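Local coordinates for choline kinase (Streptococcus pneumoniae, PDB 4R78), which probably transfers the terminal phosphate of ATP to choline, as a choline kinase with a protein kinase-like fold, and is bound here to AMP, at residues Arg144-Pro149 with Ser218-Pro223; Thr135-Ala140 with Lys191-Asp196; Lys60-Lys65 with Ile105-Tyr110; Lys26-Ser31 with Leu98-Ala103. One frame throughout, in Å; residues are numbered along the deposited sequence.

Interaction 1 of 4, residues Arg144-Pro149 with Ser218-Pro223; sequences RGEFAP and SSMNDP
A single beta bridge between two loops, Glu146 facing Met220, joins 144-149 to 218-223 in the larger, mostly helical part of the kinase-like fold. Two backbone bonds make it. Met220 N donates to Gly145 O at 2.9 Å with a nearly straight N-H (164°), although it approaches from above the carbonyl plane. Phe147 N returns a bond of 2.9 Å to Met220 O, arriving almost head-on to that oxygen. Gly145 has a phi of 118°, at which a CB would be pressed against the preceding carbonyl oxygen and would also crowd Ser219 OG, which lies 3.0 Å from Gly145 O.

Segment 218-223 follows the pocket residue Asp214 and runs into helix 223-233, which Asp222 caps through its carboxylate; 144-149 leads into helix 149-159. The bridge thus ties together the approaches to two helices of this lobe. Beside it, Glu146 and Met220 lie alongside one another and point the same way, with OE2 of Glu146 3.6 Å from Met220 CG, while Glu146 OE1 pairs with Arg190. A water donates both to Glu146 OE1 and to Met220 O.

Phe147 turns its CG away from its own backbone N, which carries the ring across the side-chain amide of Asn221; the two planes lie 33° apart and ND2 comes to 3.4 Å from CD2. Ser219 CB sits at the edge of the same ring, and Trp225 meets the ring from outside the two segments. A second water spans Phe147 O, at 2.9 Å, and Asn221 OD1, at 2.8 Å.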
# COMPACT_ATOMS: atom_id res chain seq x y z
N ARG A 144 1.19 -15.32 -0.80
CA ARG A 144 -0.22 -15.67 -0.88
C ARG A 144 -1.00 -14.45 -1.35
O ARG A 144 -0.85 -13.35 -0.80
CB ARG A 144 -0.73 -16.19 0.46
CG ARG A 144 -0.40 -17.65 0.69
CD ARG A 144 -0.87 -18.16 2.05
NE ARG A 144 -2.28 -17.89 2.28
CZ ARG A 144 -2.98 -18.37 3.31
NH1 ARG A 144 -2.40 -19.18 4.19
NH2 ARG A 144 -4.26 -18.06 3.44
N GLY A 145 -1.80 -14.66 -2.39
CA GLY A 145 -2.54 -13.58 -3.02
C GLY A 145 -2.13 -13.42 -4.47
O GLY A 145 -0.94 -13.35 -4.78
N GLU A 146 -3.12 -13.36 -5.34
CA GLU A 146 -2.89 -13.12 -6.76
C GLU A 146 -3.63 -11.85 -7.14
O GLU A 146 -4.86 -11.85 -7.26
CB GLU A 146 -3.41 -14.30 -7.60
CG GLU A 146 -2.75 -15.64 -7.29
CD GLU A 146 -1.31 -15.71 -7.76
OE1 GLU A 146 -1.05 -15.35 -8.93
OE2 GLU A 146 -0.45 -16.14 -6.97
N PHE A 147 -2.88 -10.76 -7.32
CA PHE A 147 -3.49 -9.47 -7.59
C PHE A 147 -4.16 -9.43 -8.95
O PHE A 147 -3.53 -9.68 -9.99
CB PHE A 147 -2.51 -8.30 -7.41
CG PHE A 147 -3.19 -6.99 -7.12
CD1 PHE A 147 -3.55 -6.65 -5.82
CD2 PHE A 147 -3.50 -6.11 -8.15
CE1 PHE A 147 -4.19 -5.45 -5.54
CE2 PHE A 147 -4.14 -4.90 -7.88
CZ PHE A 147 -4.49 -4.57 -6.57
N ALA A 148 -5.45 -9.12 -8.93
CA ALA A 148 -6.26 -9.08 -10.13
C ALA A 148 -6.94 -7.71 -10.15
O ALA A 148 -8.00 -7.54 -9.53
CB ALA A 148 -7.28 -10.21 -10.11
N PRO A 149 -6.32 -6.73 -10.83
CA PRO A 149 -6.77 -5.33 -10.76
C PRO A 149 -8.23 -5.12 -11.18
O PRO A 149 -8.92 -4.28 -10.61
CB PRO A 149 -5.83 -4.61 -11.75
CG PRO A 149 -4.63 -5.49 -11.83
CD PRO A 149 -5.15 -6.88 -11.71
N SER A 218 0.27 -6.59 -0.13
CA SER A 218 1.27 -7.39 -0.86
C SER A 218 0.66 -8.64 -1.49
O SER A 218 -0.20 -9.31 -0.91
CB SER A 218 2.48 -7.74 0.02
OG SER A 218 2.17 -8.73 1.00
N SER A 219 1.12 -8.93 -2.71
CA SER A 219 0.48 -9.93 -3.54
C SER A 219 1.39 -10.23 -4.72
O SER A 219 2.31 -9.46 -5.02
CB SER A 219 -0.86 -9.39 -4.05
OG SER A 219 -1.60 -10.39 -4.71
N MET A 220 1.13 -11.36 -5.38
CA MET A 220 1.79 -11.65 -6.65
C MET A 220 1.16 -10.80 -7.74
O MET A 220 -0.07 -10.77 -7.90
CB MET A 220 1.69 -13.14 -6.99
CG MET A 220 2.27 -14.06 -5.93
SD MET A 220 4.02 -13.77 -5.62
CE MET A 220 4.74 -14.61 -7.04
N ASN A 221 2.01 -10.10 -8.49
CA ASN A 221 1.57 -9.15 -9.52
C ASN A 221 2.70 -8.87 -10.50
O ASN A 221 3.82 -9.37 -10.34
CB ASN A 221 1.10 -7.84 -8.85
CG ASN A 221 0.14 -7.03 -9.72
OD1 ASN A 221 -0.23 -7.43 -10.82
ND2 ASN A 221 -0.26 -5.87 -9.21
N ASP A 222 2.41 -8.07 -11.53
CA ASP A 222 3.44 -7.60 -12.43
C ASP A 222 4.24 -6.50 -11.72
O ASP A 222 3.65 -5.56 -11.19
CB ASP A 222 2.82 -7.06 -13.72
CG ASP A 222 3.85 -6.86 -14.81
OD1 ASP A 222 4.71 -5.98 -14.66
OD2 ASP A 222 3.79 -7.60 -15.82
N PRO A 223 5.59 -6.62 -11.68
CA PRO A 223 6.38 -5.60 -11.01
C PRO A 223 6.17 -4.17 -11.51
O PRO A 223 6.41 -3.22 -10.75
CB PRO A 223 7.82 -6.04 -11.27
CG PRO A 223 7.72 -7.51 -11.32
CD PRO A 223 6.43 -7.78 -12.06
O HOH W 1 -0.69 -12.74 -10.12
O HOH W 2 -1.88 -9.15 -12.31

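Interaction 2 of 4, residues Thr135-Ala140 with Lys191-Asp196; sequences TIHTSA and KSCHID
This is a buried, largely polar contact in which Ser192, on the short strand 191-193, meets the C-terminal end of helix 126-137 at Ile136 and His137. The strand leads directly into the loop from His194 through Asp196 to Asn201, whose H-x-D-x(4)-N spacing matches the catalytic-loop signature of choline kinases and related phosphotransferases. Ser192 OG donates to Ile136 O over a short 2.6 Å. Ile136 O also takes Ser139 N, at 3.2 Å and from the opposite face of its plane, as the chain leaves the helix. With OG placed between its own backbone N and carbonyl carbon (chi1 53°), Ser192 also comes within 2.8 Å of Ser139 OG.

Ile136 lays CG1 against Ser192 O and CD1 against the serine hydroxyl. The His137 ring is met edge-on by the same carbonyl, with CD2 3.3 Å from Ser192 O and near the ring plane. Cys193 SG lies obliquely to that ring, 4.8 Å from its centroid. On the outer side, the aliphatic part of Lys191 passes over the helix end, CD being 3.7 Å from His137 O.

Both imidazole nitrogens are engaged elsewhere, ND1 with Tyr248 and NE2 with Asp226, which also receives the backbone N of His194. With its rotation fixed from both nitrogens, the ring turns a C-H edge, not an N-H, toward Ser192 O, so that approach is at most a weak C-H contact.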
# COMPACT_ATOMS: atom_id res chain seq x y z
N THR A 135 15.17 -6.06 -4.71
CA THR A 135 15.17 -7.10 -3.68
C THR A 135 13.81 -7.81 -3.61
O THR A 135 13.75 -9.04 -3.59
CB THR A 135 15.56 -6.54 -2.30
OG1 THR A 135 16.94 -6.15 -2.31
CG2 THR A 135 15.35 -7.58 -1.21
N ILE A 136 12.73 -7.03 -3.59
CA ILE A 136 11.41 -7.65 -3.51
C ILE A 136 11.04 -8.36 -4.81
O ILE A 136 10.59 -9.50 -4.78
CB ILE A 136 10.29 -6.68 -3.01
CG1 ILE A 136 8.92 -7.38 -2.99
CG2 ILE A 136 10.23 -5.42 -3.83
CD1 ILE A 136 8.83 -8.57 -2.06
N HIS A 137 11.28 -7.71 -5.95
CA HIS A 137 10.85 -8.29 -7.22
C HIS A 137 11.64 -9.52 -7.66
O HIS A 137 11.12 -10.33 -8.43
CB HIS A 137 10.80 -7.24 -8.33
CG HIS A 137 9.84 -6.13 -8.04
ND1 HIS A 137 9.94 -4.88 -8.61
CD2 HIS A 137 8.76 -6.08 -7.21
CE1 HIS A 137 8.96 -4.11 -8.16
NE2 HIS A 137 8.24 -4.81 -7.31
N THR A 138 12.87 -9.66 -7.16
CA THR A 138 13.70 -10.82 -7.48
C THR A 138 13.82 -11.80 -6.30
O THR A 138 14.69 -12.68 -6.31
CB THR A 138 15.13 -10.40 -7.90
OG1 THR A 138 15.80 -9.80 -6.78
CG2 THR A 138 15.10 -9.42 -9.07
N SER A 139 12.95 -11.66 -5.31
CA SER A 139 13.02 -12.47 -4.09
C SER A 139 12.76 -13.96 -4.33
O SER A 139 13.14 -14.79 -3.50
CB SER A 139 12.03 -11.95 -3.04
OG SER A 139 10.70 -12.31 -3.38
N ALA A 140 12.10 -14.26 -5.45
CA ALA A 140 11.62 -15.61 -5.79
C ALA A 140 10.58 -16.14 -4.80
O ALA A 140 10.20 -17.32 -4.86
CB ALA A 140 12.78 -16.60 -5.95
N LYS A 191 5.24 -11.76 -9.93
CA LYS A 191 6.32 -11.67 -8.95
C LYS A 191 5.79 -11.12 -7.63
O LYS A 191 4.74 -10.47 -7.60
CB LYS A 191 7.45 -10.77 -9.47
CG LYS A 191 8.04 -11.17 -10.82
CD LYS A 191 9.01 -12.33 -10.71
CE LYS A 191 9.64 -12.64 -12.06
NZ LYS A 191 10.44 -13.89 -12.02
N SER A 192 6.53 -11.37 -6.55
CA SER A 192 6.21 -10.77 -5.26
C SER A 192 6.28 -9.25 -5.34
O SER A 192 7.32 -8.69 -5.70
CB SER A 192 7.17 -11.31 -4.20
OG SER A 192 8.51 -11.13 -4.61
N CYS A 193 5.16 -8.59 -5.03
CA CYS A 193 5.06 -7.12 -5.07
C CYS A 193 4.54 -6.55 -3.76
O CYS A 193 3.81 -7.22 -3.03
CB CYS A 193 4.12 -6.67 -6.19
SG CYS A 193 4.70 -6.98 -7.88
N HIS A 194 4.91 -5.30 -3.48
CA HIS A 194 4.41 -4.57 -2.32
C HIS A 194 2.98 -4.07 -2.53
O HIS A 194 2.15 -4.16 -1.62
CB HIS A 194 5.33 -3.39 -1.99
CG HIS A 194 4.91 -2.61 -0.78
ND1 HIS A 194 3.87 -1.71 -0.80
CD2 HIS A 194 5.40 -2.59 0.48
CE1 HIS A 194 3.72 -1.18 0.40
NE2 HIS A 194 4.65 -1.69 1.19
N ILE A 195 2.72 -3.56 -3.74
CA ILE A 195 1.39 -3.09 -4.20
C ILE A 195 0.93 -1.69 -3.76
O ILE A 195 -0.07 -1.18 -4.29
CB ILE A 195 0.24 -4.09 -3.84
CG1 ILE A 195 0.55 -5.50 -4.38
CG2 ILE A 195 -1.14 -3.58 -4.32
CD1 ILE A 195 0.54 -5.63 -5.91
N ASP A 196 1.65 -1.05 -2.84
CA ASP A 196 1.20 0.22 -2.26
C ASP A 196 2.39 1.13 -1.92
O ASP A 196 2.59 1.51 -0.76
CB ASP A 196 0.27 0.05 -1.04
CG ASP A 196 -0.37 1.35 -0.59
OD1 ASP A 196 -0.56 2.25 -1.44
OD2 ASP A 196 -0.68 1.49 0.61

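Interaction 3 of 4, residues Lys60-Lys65 with Ile105-Tyr110; sequences KQYIVK and IKVNEY. With AMP (adenosine monophosphate), chain C.
Ile63 touches a protein ring and a nucleotide base at once: its CG1 lies 3.6 Å both from Tyr110 CD1 and from C5 of the AMP adenine. The isoleucine reaches Tyr110 at the ring edge, and its CG2 runs under the five-membered part of the base, near N7 and C8. The setting is the five-stranded antiparallel sheet of the smaller lobe of the kinase-like fold, where strand 61-66 pairs with strand 105-109. Ile63 with Asn108 and Lys65 with Lys106 are hydrogen-bonded pairs, each closed by two bonds, and Val64 faces Val107 between them on the face packed against helix 20-30.

Beyond Asn108 the strand enters the hinge-like connection that reads the base: Glu109 O lies 2.7 Å from AMP N6, and Ile111 N is hydrogen-bonded to the nucleotide. On the same face of the sheet as Ile63, Lys106 NZ forms salt bridges with Asp214 and Glu216.

Gln61 lies alongside Tyr110, its amide turned 50° from the ring and OE1 3.5 Å from CE2. Next to them a water donates to Gln61 O at 2.7 Å and accepts from Tyr110 N at 3.0 Å.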
# COMPACT_ATOMS: atom_id res chain seq x y z
N LYS A 60 7.39 -0.24 26.99
CA LYS A 60 7.41 -0.41 25.55
C LYS A 60 6.45 0.51 24.82
O LYS A 60 5.38 0.84 25.32
CB LYS A 60 7.08 -1.87 25.20
CG LYS A 60 7.62 -2.32 23.87
CD LYS A 60 9.00 -2.94 24.01
CE LYS A 60 9.67 -3.11 22.67
NZ LYS A 60 8.81 -3.85 21.70
N GLN A 61 6.86 0.92 23.62
CA GLN A 61 5.99 1.63 22.69
C GLN A 61 5.78 0.75 21.47
O GLN A 61 6.70 0.06 21.04
CB GLN A 61 6.61 2.96 22.28
CG GLN A 61 6.82 3.94 23.42
CD GLN A 61 7.29 5.30 22.95
OE1 GLN A 61 6.49 6.10 22.46
NE2 GLN A 61 8.58 5.57 23.09
N TYR A 62 4.57 0.77 20.93
CA TYR A 62 4.24 -0.00 19.73
C TYR A 62 3.54 0.86 18.69
O TYR A 62 2.70 1.69 19.03
CB TYR A 62 3.31 -1.17 20.07
CG TYR A 62 3.86 -2.20 21.02
CD1 TYR A 62 4.69 -3.23 20.57
CD2 TYR A 62 3.53 -2.18 22.37
CE1 TYR A 62 5.19 -4.20 21.43
CE2 TYR A 62 4.01 -3.14 23.25
CZ TYR A 62 4.84 -4.14 22.78
OH TYR A 62 5.33 -5.10 23.64
N ILE A 63 3.88 0.63 17.43
CA ILE A 63 3.16 1.20 16.30
C ILE A 63 2.06 0.23 15.90
O ILE A 63 2.31 -0.96 15.70
CB ILE A 63 4.12 1.48 15.11
CG1 ILE A 63 5.05 2.67 15.42
CG2 ILE A 63 3.35 1.69 13.80
CD1 ILE A 63 4.36 4.03 15.56
N VAL A 64 0.83 0.74 15.81
CA VAL A 64 -0.33 -0.10 15.52
C VAL A 64 -1.00 0.34 14.22
O VAL A 64 -1.25 1.53 14.01
CB VAL A 64 -1.35 -0.08 16.69
CG1 VAL A 64 -2.53 -0.99 16.40
CG2 VAL A 64 -0.69 -0.48 18.00
N LYS A 65 -1.26 -0.62 13.34
CA LYS A 65 -2.10 -0.36 12.18
C LYS A 65 -3.37 -1.19 12.25
O LYS A 65 -3.34 -2.42 12.16
CB LYS A 65 -1.36 -0.60 10.87
CG LYS A 65 -2.09 -0.01 9.67
CD LYS A 65 -1.31 -0.12 8.38
CE LYS A 65 -2.04 0.61 7.26
NZ LYS A 65 -1.31 0.55 5.96
N ILE A 105 -5.42 -6.26 12.84
CA ILE A 105 -4.62 -5.28 13.57
C ILE A 105 -3.17 -5.74 13.63
O ILE A 105 -2.87 -6.86 14.06
CB ILE A 105 -5.14 -5.07 15.03
CG1 ILE A 105 -6.62 -4.63 15.04
CG2 ILE A 105 -4.28 -4.06 15.78
CD1 ILE A 105 -7.28 -4.72 16.41
N LYS A 106 -2.27 -4.86 13.18
CA LYS A 106 -0.84 -5.13 13.19
C LYS A 106 -0.18 -4.33 14.30
O LYS A 106 -0.43 -3.13 14.43
CB LYS A 106 -0.24 -4.75 11.83
CG LYS A 106 1.26 -4.97 11.71
CD LYS A 106 1.76 -4.67 10.29
CE LYS A 106 1.82 -3.18 9.99
NZ LYS A 106 2.17 -2.91 8.56
N VAL A 107 0.63 -5.00 15.10
CA VAL A 107 1.37 -4.33 16.17
C VAL A 107 2.86 -4.53 15.92
O VAL A 107 3.37 -5.65 15.95
CB VAL A 107 0.99 -4.88 17.57
CG1 VAL A 107 1.71 -4.10 18.66
CG2 VAL A 107 -0.52 -4.83 17.78
N ASN A 108 3.56 -3.42 15.69
CA ASN A 108 4.96 -3.42 15.29
C ASN A 108 5.83 -2.63 16.26
O ASN A 108 5.33 -1.88 17.10
CB ASN A 108 5.11 -2.82 13.88
CG ASN A 108 4.78 -3.81 12.78
OD1 ASN A 108 4.41 -4.96 13.03
ND2 ASN A 108 4.92 -3.37 11.53
N GLU A 109 7.15 -2.81 16.13
CA GLU A 109 8.10 -1.99 16.88
C GLU A 109 7.91 -0.51 16.57
O GLU A 109 7.54 -0.13 15.45
CB GLU A 109 9.54 -2.42 16.57
CG GLU A 109 10.00 -2.13 15.14
CD GLU A 109 11.47 -2.41 14.91
OE1 GLU A 109 11.81 -2.90 13.82
OE2 GLU A 109 12.29 -2.14 15.82
N TYR A 110 8.15 0.32 17.58
CA TYR A 110 8.22 1.77 17.40
C TYR A 110 9.68 2.17 17.32
O TYR A 110 10.47 1.90 18.23
CB TYR A 110 7.51 2.50 18.55
CG TYR A 110 7.64 4.02 18.51
CD1 TYR A 110 7.08 4.76 17.47
CD2 TYR A 110 8.29 4.71 19.53
CE1 TYR A 110 7.19 6.15 17.44
CE2 TYR A 110 8.39 6.10 19.51
CZ TYR A 110 7.84 6.81 18.46
OH TYR A 110 7.94 8.18 18.43
P AMP C . 1.41 5.12 6.60
O1P AMP C . 0.35 4.51 5.70
O2P AMP C . 1.17 6.57 6.95
O3P AMP C . 2.83 4.81 6.18
O5' AMP C . 1.25 4.35 8.00
C5' AMP C . 2.39 4.10 8.82
C4' AMP C . 2.98 5.42 9.29
O4' AMP C . 3.32 5.34 10.68
C3' AMP C . 4.27 5.75 8.54
O3' AMP C . 4.05 6.76 7.55
C2' AMP C . 5.24 6.21 9.61
O2' AMP C . 5.25 7.64 9.69
C1' AMP C . 4.69 5.68 10.92
N9 AMP C . 5.46 4.48 11.35
C8 AMP C . 5.27 3.22 10.90
N7 AMP C . 6.12 2.34 11.48
C5 AMP C . 6.87 3.04 12.34
C6 AMP C . 7.97 2.73 13.29
N6 AMP C . 8.42 1.46 13.42
N1 AMP C . 8.50 3.74 14.01
C2 AMP C . 8.05 5.01 13.88
N3 AMP C . 7.06 5.37 13.04
C4 AMP C . 6.44 4.45 12.25
O HOH W 3 9.01 -0.91 20.12

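Interaction 4 of 4, residues Lys26-Ser31 with Leu98-Ala103; sequences KEKISS and LFDIEA
The last turn of helix 20-30 runs beside the edge strand 96-100 without joining it, the closest alpha carbons, Lys28 CA and Asp100 CA, being 7.8 Å apart. Side chains span that gap. Lys28, bent at its second torsion (chi2 -71°), crosses the carboxylate of Asp100 at about a right angle and delivers its ammonium group to the acid in a salt bridge. Lys28 NZ is 3.0 Å from Asp100 OD1, which it meets on the syn side but 34° out of the carboxylate plane; its bond to OD2, at 3.2 Å, is weak.

Asp100 OD1 has a second donor. Ala103 N reaches Asp100 OD1 at 2.8 Å, on the anti side and from the opposite face, so that the chain after the strand folds back into an Asx motif. Asp100 extends CG away from its backbone N (chi1 -176°), which brings the carboxylate within reach of both the turn and the lysine. Two donors thus grip one oxygen, and the grip probably stabilises its negative charge. Lys28 NZ also lies 3.8 Å from Glu102 CB.

At the other end of the contact a methyl group, Leu98 CD2, packs against the helix backbone, 3.6 Å from Lys28 O and 4.1 Å from Lys28 CB.

Leu98 and Asp100 face helix 20-30, while Phe99 between them packs on helix 77-87, so the edge strand runs between the two helices. Lys28 also touches Ile105 of the adjoining strand 105-109, and Ile29 continues the helix packing onto strands 39-44 and 52-57.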
# COMPACT_ATOMS: atom_id res chain seq x y z
N LYS A 26 -6.12 -1.62 22.76
CA LYS A 26 -5.70 -1.82 24.15
C LYS A 26 -5.84 -3.28 24.58
O LYS A 26 -4.94 -3.83 25.22
CB LYS A 26 -6.50 -0.89 25.08
CG LYS A 26 -6.10 -0.98 26.55
CD LYS A 26 -6.87 0.01 27.40
CE LYS A 26 -6.51 -0.13 28.87
NZ LYS A 26 -7.25 0.84 29.72
N GLU A 27 -6.96 -3.91 24.22
CA GLU A 27 -7.21 -5.32 24.52
C GLU A 27 -6.21 -6.26 23.84
O GLU A 27 -5.71 -7.19 24.47
CB GLU A 27 -8.64 -5.71 24.13
CG GLU A 27 -9.73 -5.07 24.98
CD GLU A 27 -11.14 -5.39 24.50
OE1 GLU A 27 -11.32 -6.38 23.75
OE2 GLU A 27 -12.07 -4.65 24.87
N LYS A 28 -5.93 -6.02 22.56
CA LYS A 28 -5.03 -6.87 21.78
C LYS A 28 -3.59 -6.79 22.29
O LYS A 28 -2.87 -7.79 22.30
CB LYS A 28 -5.09 -6.52 20.29
CG LYS A 28 -6.48 -6.57 19.65
CD LYS A 28 -7.01 -7.99 19.50
CE LYS A 28 -8.43 -7.96 18.96
NZ LYS A 28 -8.91 -9.29 18.49
N ILE A 29 -3.18 -5.60 22.70
CA ILE A 29 -1.82 -5.36 23.19
C ILE A 29 -1.60 -5.94 24.59
O ILE A 29 -0.47 -6.31 24.94
CB ILE A 29 -1.45 -3.86 23.13
CG1 ILE A 29 -1.16 -3.47 21.68
CG2 ILE A 29 -0.24 -3.54 24.02
CD1 ILE A 29 -1.02 -2.01 21.46
N SER A 30 -2.67 -6.04 25.37
CA SER A 30 -2.61 -6.64 26.71
C SER A 30 -2.00 -8.05 26.69
O SER A 30 -1.37 -8.46 27.67
CB SER A 30 -4.00 -6.67 27.35
OG SER A 30 -4.45 -5.36 27.65
N SER A 31 -2.17 -8.76 25.58
CA SER A 31 -1.60 -10.10 25.40
C SER A 31 -0.08 -10.10 25.23
O SER A 31 0.57 -11.14 25.36
CB SER A 31 -2.27 -10.81 24.22
OG SER A 31 -1.86 -10.24 22.98
N LEU A 98 2.65 -8.60 16.72
CA LEU A 98 1.33 -9.21 16.66
C LEU A 98 0.67 -8.91 15.32
O LEU A 98 0.80 -7.81 14.79
CB LEU A 98 0.45 -8.69 17.80
CG LEU A 98 -0.80 -9.50 18.17
CD1 LEU A 98 -0.41 -10.72 19.00
CD2 LEU A 98 -1.79 -8.63 18.92
N PHE A 99 -0.00 -9.91 14.76
CA PHE A 99 -0.83 -9.70 13.58
C PHE A 99 -2.15 -10.40 13.85
O PHE A 99 -2.28 -11.62 13.70
CB PHE A 99 -0.14 -10.24 12.31
CG PHE A 99 -0.70 -9.70 11.02
CD1 PHE A 99 -0.19 -8.54 10.45
CD2 PHE A 99 -1.75 -10.35 10.37
CE1 PHE A 99 -0.70 -8.03 9.25
CE2 PHE A 99 -2.26 -9.86 9.16
CZ PHE A 99 -1.74 -8.70 8.60
N ASP A 100 -3.13 -9.60 14.26
CA ASP A 100 -4.42 -10.12 14.73
C ASP A 100 -5.37 -10.39 13.57
O ASP A 100 -5.81 -9.47 12.87
CB ASP A 100 -5.05 -9.15 15.73
CG ASP A 100 -6.34 -9.68 16.32
OD1 ASP A 100 -7.42 -9.16 15.94
OD2 ASP A 100 -6.28 -10.59 17.17
N ILE A 101 -5.66 -11.67 13.38
CA ILE A 101 -6.57 -12.16 12.34
C ILE A 101 -8.03 -11.82 12.64
O ILE A 101 -8.82 -11.56 11.72
CB ILE A 101 -6.40 -13.71 12.18
CG1 ILE A 101 -5.00 -14.05 11.66
CG2 ILE A 101 -7.49 -14.31 11.32
CD1 ILE A 101 -4.62 -13.32 10.38
N GLU A 102 -8.39 -11.82 13.92
CA GLU A 102 -9.77 -11.60 14.33
C GLU A 102 -10.32 -10.24 13.89
O GLU A 102 -11.43 -10.15 13.35
CB GLU A 102 -9.91 -11.78 15.85
CG GLU A 102 -11.29 -11.43 16.44
CD GLU A 102 -12.42 -12.37 16.03
OE1 GLU A 102 -12.20 -13.34 15.26
OE2 GLU A 102 -13.55 -12.14 16.50
N ALA A 103 -9.53 -9.18 14.08
CA ALA A 103 -9.98 -7.82 13.79
C ALA A 103 -9.18 -7.14 12.68
O ALA A 103 -9.63 -6.15 12.10
CB ALA A 103 -9.95 -6.98 15.05

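The four contacts fall into two pairs, one in each lobe. Interactions 3 and 4 lie about 10 Å apart between centres and share the five-stranded sheet: strands 96-100 and 105-109 are neighbours joined by backbone pairing, and helix 20-30, which supplies 26-31 to interaction 4, also packs on interaction 3. Interactions 1 and 2, about 9 Å apart between centres, meet where 218-223 pairs with 191-193, through Asn221 with Lys191 and Ser219 with Cys193. Within each pair the segments alternate along the chain, and the sheet pair closes before the other opens. Centres of different pairs are about 24 to 27 Å apart. AMP contacts interaction 3 directly and also binds residues beyond 191-196, consistent with a nucleotide site between the lobes.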